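Local structure of actin-related protein 8 (Homo sapiens, 4FO0) at residues Val43-Lys57 / Ala140-Pro154. The protein binds ATP with low basal ATPase activity, does not polymerize, and serves as a proposed core subunit of the INO80 chromatin remodeling complex, involved in transcription and DNA replication. Residues are numbered along the deposited sequence; the frame is centred on the assembly and turned at random.
Sequences VIARRHKQQGQPLYK and ALYVNPLDCYNIHWP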
loop_
_atom_site.group_PDB
_atom_site.type_symbol
_atom_site.label_atom_id
_atom_site.label_comp_id
_atom_site.label_asym_id
_atom_site.label_seq_id
_atom_site.Cartn_x
_atom_site.Cartn_y
_atom_site.Cartn_z
ATOM N N VAL A 43 11.118 6.679 1.240
ATOM C CA VAL A 43 11.254 8.064 0.800
ATOM C C VAL A 43 12.649 8.585 1.135
ATOM O O VAL A 43 13.308 8.088 2.055
ATOM C CB VAL A 43 10.220 8.961 1.500
ATOM C CG1 VAL A 43 10.435 8.915 3.010
ATOM C CG2 VAL A 43 10.283 10.416 0.968
ATOM N N ILE A 44 13.102 9.583 0.383
ATOM C CA ILE A 44 14.431 10.131 0.589
ATOM C C ILE A 44 14.436 11.638 0.346
ATOM O O ILE A 44 13.812 12.139 -0.594
ATOM C CB ILE A 44 15.494 9.446 -0.315
ATOM C CG1 ILE A 44 16.856 10.110 -0.123
ATOM C CG2 ILE A 44 15.122 9.548 -1.771
ATOM C CD1 ILE A 44 17.990 9.386 -0.789
ATOM N N ALA A 45 15.124 12.360 1.217
ATOM C CA ALA A 45 15.328 13.792 1.022
ATOM C C ALA A 45 16.758 14.034 0.559
ATOM O O ALA A 45 17.714 13.547 1.164
ATOM C CB ALA A 45 15.048 14.560 2.304
ATOM N N ARG A 46 16.896 14.782 -0.523
ATOM C CA ARG A 46 18.200 15.067 -1.073
ATOM C C ARG A 46 18.436 16.554 -1.008
ATOM O O ARG A 46 17.552 17.342 -1.374
ATOM C CB ARG A 46 18.285 14.578 -2.508
ATOM C CG ARG A 46 18.497 13.085 -2.622
ATOM C CD ARG A 46 19.032 12.739 -3.985
ATOM N NE ARG A 46 19.357 11.319 -4.126
ATOM C CZ ARG A 46 20.453 10.741 -3.652
ATOM N NH1 ARG A 46 21.342 11.451 -2.965
ATOM N NH2 ARG A 46 20.650 9.447 -3.854
ATOM N N ARG A 47 19.624 16.934 -0.534
ATOM C CA ARG A 47 19.976 18.344 -0.410
ATOM C C ARG A 47 20.148 18.975 -1.773
ATOM O O ARG A 47 20.355 18.283 -2.766
ATOM C CB ARG A 47 21.251 18.539 0.412
ATOM C CG ARG A 47 21.460 19.985 0.854
ATOM C CD ARG A 47 22.736 20.165 1.657
ATOM N NE ARG A 47 22.476 20.514 3.051
ATOM C CZ ARG A 47 22.208 21.744 3.478
ATOM N NH1 ARG A 47 22.156 22.750 2.616
ATOM N NH2 ARG A 47 21.979 21.968 4.766
ATOM N N HIS A 48 20.031 20.296 -1.822
ATOM C CA HIS A 48 20.403 21.038 -3.016
ATOM C C HIS A 48 21.913 21.153 -3.054
ATOM O O HIS A 48 22.567 21.082 -2.012
ATOM C CB HIS A 48 19.797 22.428 -2.984
ATOM C CG HIS A 48 18.319 22.435 -3.167
ATOM N ND1 HIS A 48 17.595 21.276 -3.347
ATOM C CD2 HIS A 48 17.424 23.450 -3.206
ATOM C CE1 HIS A 48 16.317 21.580 -3.487
ATOM N NE2 HIS A 48 16.187 22.894 -3.410
ATOM N N LYS A 49 22.471 21.323 -4.247
ATOM C CA LYS A 49 23.909 21.515 -4.365
ATOM C C LYS A 49 24.231 23.007 -4.481
ATOM O O LYS A 49 25.393 23.407 -4.381
ATOM C CB LYS A 49 24.473 20.736 -5.556
ATOM C CG LYS A 49 23.812 19.387 -5.799
ATOM C CD LYS A 49 22.415 19.550 -6.395
ATOM C CE LYS A 49 22.251 18.720 -7.667
ATOM N NZ LYS A 49 22.490 17.260 -7.450
ATOM N N GLN A 50 23.188 23.815 -4.679
ATOM C CA GLN A 50 23.317 25.269 -4.796
ATOM C C GLN A 50 22.205 26.002 -4.065
ATOM O O GLN A 50 21.167 25.422 -3.730
ATOM C CB GLN A 50 23.253 25.703 -6.258
ATOM C CG GLN A 50 24.455 25.351 -7.096
ATOM C CD GLN A 50 24.229 25.669 -8.562
ATOM O OE1 GLN A 50 24.118 24.767 -9.393
ATOM N NE2 GLN A 50 24.150 26.957 -8.885
ATOM N N GLN A 51 22.424 27.296 -3.851
ATOM C CA GLN A 51 21.383 28.189 -3.354
ATOM C C GLN A 51 20.359 28.481 -4.453
ATOM O O GLN A 51 20.684 28.462 -5.643
ATOM C CB GLN A 51 21.988 29.510 -2.853
ATOM C CG GLN A 51 22.746 29.427 -1.529
ATOM C CD GLN A 51 24.175 28.925 -1.686
ATOM O OE1 GLN A 51 24.461 28.053 -2.511
ATOM N NE2 GLN A 51 25.083 29.484 -0.891
ATOM N N GLY A 52 19.118 28.738 -4.051
ATOM C CA GLY A 52 18.082 29.162 -4.979
ATOM C C GLY A 52 17.649 28.163 -6.041
ATOM O O GLY A 52 17.293 28.560 -7.157
ATOM N N GLN A 53 17.685 26.873 -5.708
ATOM C CA GLN A 53 17.076 25.852 -6.561
ATOM C C GLN A 53 15.594 25.757 -6.150
ATOM O O GLN A 53 15.266 25.999 -4.984
ATOM C CB GLN A 53 17.813 24.503 -6.420
ATOM C CG GLN A 53 19.160 24.395 -7.199
ATOM C CD GLN A 53 20.015 23.143 -6.838
ATOM O OE1 GLN A 53 21.223 23.122 -7.080
ATOM N NE2 GLN A 53 19.382 22.108 -6.274
ATOM N N PRO A 54 14.683 25.464 -7.106
ATOM C CA PRO A 54 13.267 25.297 -6.731
ATOM C C PRO A 54 13.051 23.988 -5.975
ATOM O O PRO A 54 13.653 22.971 -6.314
ATOM C CB PRO A 54 12.540 25.240 -8.078
ATOM C CG PRO A 54 13.545 25.763 -9.085
ATOM C CD PRO A 54 14.879 25.356 -8.562
ATOM N N LEU A 55 12.214 24.016 -4.949
ATOM C CA LEU A 55 12.003 22.831 -4.135
ATOM C C LEU A 55 11.102 21.816 -4.834
ATOM O O LEU A 55 9.955 22.100 -5.156
ATOM C CB LEU A 55 11.464 23.223 -2.760
ATOM C CG LEU A 55 12.593 23.920 -1.993
ATOM C CD1 LEU A 55 12.168 24.384 -0.615
ATOM C CD2 LEU A 55 13.782 22.974 -1.896
ATOM N N TYR A 56 11.641 20.633 -5.102
ATOM C CA TYR A 56 10.836 19.568 -5.677
ATOM C C TYR A 56 10.208 18.712 -4.573
ATOM O O TYR A 56 10.909 18.168 -3.712
ATOM C CB TYR A 56 11.664 18.696 -6.621
ATOM C CG TYR A 56 10.816 17.644 -7.273
ATOM C CD1 TYR A 56 10.640 16.395 -6.679
ATOM C CD2 TYR A 56 10.147 17.911 -8.460
ATOM C CE1 TYR A 56 9.823 15.430 -7.269
ATOM C CE2 TYR A 56 9.343 16.958 -9.058
ATOM C CZ TYR A 56 9.179 15.722 -8.460
ATOM O OH TYR A 56 8.366 14.784 -9.062
ATOM N N LYS A 57 8.884 18.618 -4.577
ATOM C CA LYS A 57 8.207 17.695 -3.671
ATOM C C LYS A 57 7.412 16.707 -4.506
ATOM O O LYS A 57 6.652 17.106 -5.390
ATOM C CB LYS A 57 7.273 18.422 -2.689
ATOM C CG LYS A 57 7.894 19.567 -1.883
ATOM C CD LYS A 57 9.209 19.180 -1.204
ATOM C CE LYS A 57 9.826 20.381 -0.470
ATOM N NZ LYS A 57 8.914 20.916 0.595
ATOM N N ALA A 140 13.479 11.784 6.654
ATOM C CA ALA A 140 13.142 12.515 5.450
ATOM C C ALA A 140 11.768 13.183 5.571
ATOM O O ALA A 140 11.613 14.345 5.185
ATOM C CB ALA A 140 13.216 11.613 4.241
ATOM N N LEU A 141 10.785 12.474 6.134
ATOM C CA LEU A 141 9.442 13.037 6.259
ATOM C C LEU A 141 9.442 14.295 7.111
ATOM O O LEU A 141 8.604 15.178 6.922
ATOM C CB LEU A 141 8.466 12.040 6.870
ATOM C CG LEU A 141 8.140 10.749 6.128
ATOM C CD1 LEU A 141 7.279 9.871 7.004
ATOM C CD2 LEU A 141 7.432 11.039 4.837
ATOM N N TYR A 142 10.386 14.368 8.047
ATOM C CA TYR A 142 10.414 15.439 9.045
ATOM C C TYR A 142 11.345 16.608 8.735
ATOM O O TYR A 142 11.623 17.446 9.587
ATOM C CB TYR A 142 10.727 14.863 10.411
ATOM C CG TYR A 142 9.490 14.359 11.070
ATOM C CD1 TYR A 142 8.995 13.098 10.777
ATOM C CD2 TYR A 142 8.786 15.158 11.956
ATOM C CE1 TYR A 142 7.844 12.632 11.370
ATOM C CE2 TYR A 142 7.641 14.706 12.558
ATOM C CZ TYR A 142 7.170 13.444 12.258
ATOM O OH TYR A 142 6.020 12.993 12.859
ATOM N N VAL A 143 11.829 16.654 7.510
ATOM C CA VAL A 143 12.575 17.800 7.060
ATOM C C VAL A 143 11.627 18.989 6.899
ATOM O O VAL A 143 10.611 18.897 6.207
ATOM C CB VAL A 143 13.289 17.476 5.739
ATOM C CG1 VAL A 143 13.864 18.732 5.111
ATOM C CG2 VAL A 143 14.375 16.423 5.991
ATOM N N ASN A 144 11.943 20.085 7.581
ATOM C CA ASN A 144 11.234 21.341 7.412
ATOM C C ASN A 144 11.077 21.628 5.920
ATOM O O ASN A 144 12.045 21.593 5.176
ATOM C CB ASN A 144 12.013 22.454 8.104
ATOM C CG ASN A 144 11.286 23.794 8.091
ATOM O OD1 ASN A 144 10.531 24.113 7.173
ATOM N ND2 ASN A 144 11.540 24.598 9.111
ATOM N N PRO A 145 9.840 21.874 5.474
ATOM C CA PRO A 145 9.519 22.113 4.060
ATOM C C PRO A 145 10.272 23.319 3.514
ATOM O O PRO A 145 10.423 23.450 2.296
ATOM C CB PRO A 145 8.026 22.430 4.086
ATOM C CG PRO A 145 7.537 21.948 5.382
ATOM C CD PRO A 145 8.654 21.942 6.344
ATOM N N LEU A 146 10.725 24.194 4.409
ATOM C CA LEU A 146 11.530 25.351 4.019
ATOM C C LEU A 146 13.017 25.051 3.817
ATOM O O LEU A 146 13.737 25.857 3.233
ATOM C CB LEU A 146 11.400 26.448 5.058
ATOM C CG LEU A 146 9.996 27.018 5.176
ATOM C CD1 LEU A 146 9.960 27.980 6.340
ATOM C CD2 LEU A 146 9.598 27.702 3.872
ATOM N N ASP A 147 13.487 23.913 4.319
ATOM C CA ASP A 147 14.873 23.513 4.084
ATOM C C ASP A 147 15.134 23.189 2.632
ATOM O O ASP A 147 14.217 22.902 1.865
ATOM C CB ASP A 147 15.261 22.307 4.923
ATOM C CG ASP A 147 15.724 22.689 6.297
ATOM O OD1 ASP A 147 16.451 21.871 6.903
ATOM O OD2 ASP A 147 15.362 23.800 6.761
ATOM N N CYS A 148 16.408 23.215 2.272
ATOM C CA CYS A 148 16.815 23.071 0.887
ATOM C C CYS A 148 16.975 21.594 0.587
ATOM O O CYS A 148 18.086 21.091 0.393
ATOM C CB CYS A 148 18.119 23.838 0.629
ATOM S SG CYS A 148 19.413 23.553 1.899
ATOM N N TYR A 149 15.854 20.890 0.573
ATOM C CA TYR A 149 15.865 19.476 0.236
ATOM C C TYR A 149 14.721 19.166 -0.696
ATOM O O TYR A 149 13.599 19.655 -0.501
ATOM C CB TYR A 149 15.783 18.618 1.498
ATOM C CG TYR A 149 17.066 18.587 2.299
ATOM C CD1 TYR A 149 17.440 19.668 3.096
ATOM C CD2 TYR A 149 17.905 17.476 2.266
ATOM C CE1 TYR A 149 18.606 19.639 3.834
ATOM C CE2 TYR A 149 19.078 17.441 3.009
ATOM C CZ TYR A 149 19.426 18.530 3.786
ATOM O OH TYR A 149 20.592 18.505 4.521
ATOM N N ASN A 150 15.007 18.384 -1.735
ATOM C CA ASN A 150 13.935 17.820 -2.560
ATOM C C ASN A 150 13.495 16.494 -1.963
ATOM O O ASN A 150 14.319 15.732 -1.441
ATOM C CB ASN A 150 14.373 17.622 -4.001
ATOM C CG ASN A 150 14.705 18.926 -4.695
ATOM O OD1 ASN A 150 14.132 19.972 -4.395
ATOM N ND2 ASN A 150 15.633 18.866 -5.635
ATOM N N ILE A 151 12.193 16.237 -2.016
ATOM C CA ILE A 151 11.635 15.005 -1.476
ATOM C C ILE A 151 11.274 14.051 -2.600
ATOM O O ILE A 151 10.553 14.423 -3.533
ATOM C CB ILE A 151 10.392 15.290 -0.635
ATOM C CG1 ILE A 151 10.728 16.300 0.461
ATOM C CG2 ILE A 151 9.825 13.996 -0.053
ATOM C CD1 ILE A 151 11.757 15.815 1.439
ATOM N N HIS A 152 11.778 12.822 -2.502
ATOM C CA HIS A 152 11.550 11.807 -3.531
ATOM C C HIS A 152 10.986 10.507 -2.972
ATOM O O HIS A 152 11.538 9.913 -2.034
ATOM C CB HIS A 152 12.836 11.524 -4.328
ATOM C CG HIS A 152 13.375 12.724 -5.045
ATOM N ND1 HIS A 152 14.488 13.415 -4.612
ATOM C CD2 HIS A 152 12.940 13.368 -6.153
ATOM C CE1 HIS A 152 14.716 14.433 -5.423
ATOM N NE2 HIS A 152 13.792 14.427 -6.366
ATOM N N TRP A 153 9.870 10.087 -3.556
ATOM C CA TRP A 153 9.323 8.764 -3.339
ATOM C C TRP A 153 9.625 7.950 -4.587
ATOM O O TRP A 153 8.985 8.142 -5.613
ATOM C CB TRP A 153 7.816 8.844 -3.166
ATOM C CG TRP A 153 7.356 9.608 -1.973
ATOM C CD1 TRP A 153 7.076 10.943 -1.914
ATOM C CD2 TRP A 153 7.084 9.083 -0.663
ATOM N NE1 TRP A 153 6.652 11.284 -0.645
ATOM C CE2 TRP A 153 6.651 10.165 0.142
ATOM C CE3 TRP A 153 7.169 7.809 -0.089
ATOM C CZ2 TRP A 153 6.300 10.006 1.486
ATOM C CZ3 TRP A 153 6.819 7.651 1.253
ATOM C CH2 TRP A 153 6.392 8.744 2.022
ATOM N N PRO A 154 10.607 7.045 -4.511
ATOM C CA PRO A 154 11.076 6.262 -5.658
ATOM C C PRO A 154 9.984 5.384 -6.250
ATOM O O PRO A 154 10.109 4.915 -7.376
ATOM C CB PRO A 154 12.167 5.386 -5.055
ATOM C CG PRO A 154 12.626 6.131 -3.856
ATOM C CD PRO A 154 11.405 6.789 -3.304
#
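The Trp153 indole lies with one face against Val43: CG2 sits over the centre of the ring system, and CB stands 3.6 Å from the centroid of the six-membered ring in a CH-pi contact. Val43 CG2 is anti to the backbone N, beside the carbonyl carbon, which puts it over the ring, while CG1, between the backbone N and the carbonyl carbon, packs on Ala140 CB and Leu141 CD2. The Tyr149 ring takes Arg47 CA on one face, 3.9 Å from its centroid, and has the carbonyl carbon of Ala45 at its edge. Arg47 runs on obliquely past this ring, its guanidinium plane turned 64° from it, and NE makes a weak 3.1 Å hydrogen bond to Tyr149 OH, which also bonds to Pro132 O. Replacing Tyr149 with an alanine would probably leave Arg47 without its ring support and NE without this acceptor, and open a gap beside Ala45. The Cys148 peptide covers one face of the His48 imidazole. Tyr56 and His152 have nearly parallel rings, slid apart so that they barely overlap, with centroids 5.4 Å apart.

Strands 44-47 and 149-152 run antiparallel; Ile44–His152 and Arg46–Asn150 form hydrogen-bonded pairs, each with two backbone bonds. After the excursion through 48-55, the chain returns along the other edge of 149-152, where Ile151 N gives a 2.9 Å bond to Tyr56 O. Ala45 CB meets Ile151 CD1 at 3.6 Å, on the same face of the sheet as Arg47 and Tyr149; on the opposite face Arg46 forms a salt bridge with Asp176 of helix 170-187. Backbone bonding on both edges of 149-152 thus ties it into the actin-fold sheet, while apolar packing carries the contact toward Trp153, whose side chain lies about 4 Å from that of Thr25, which binds ATP.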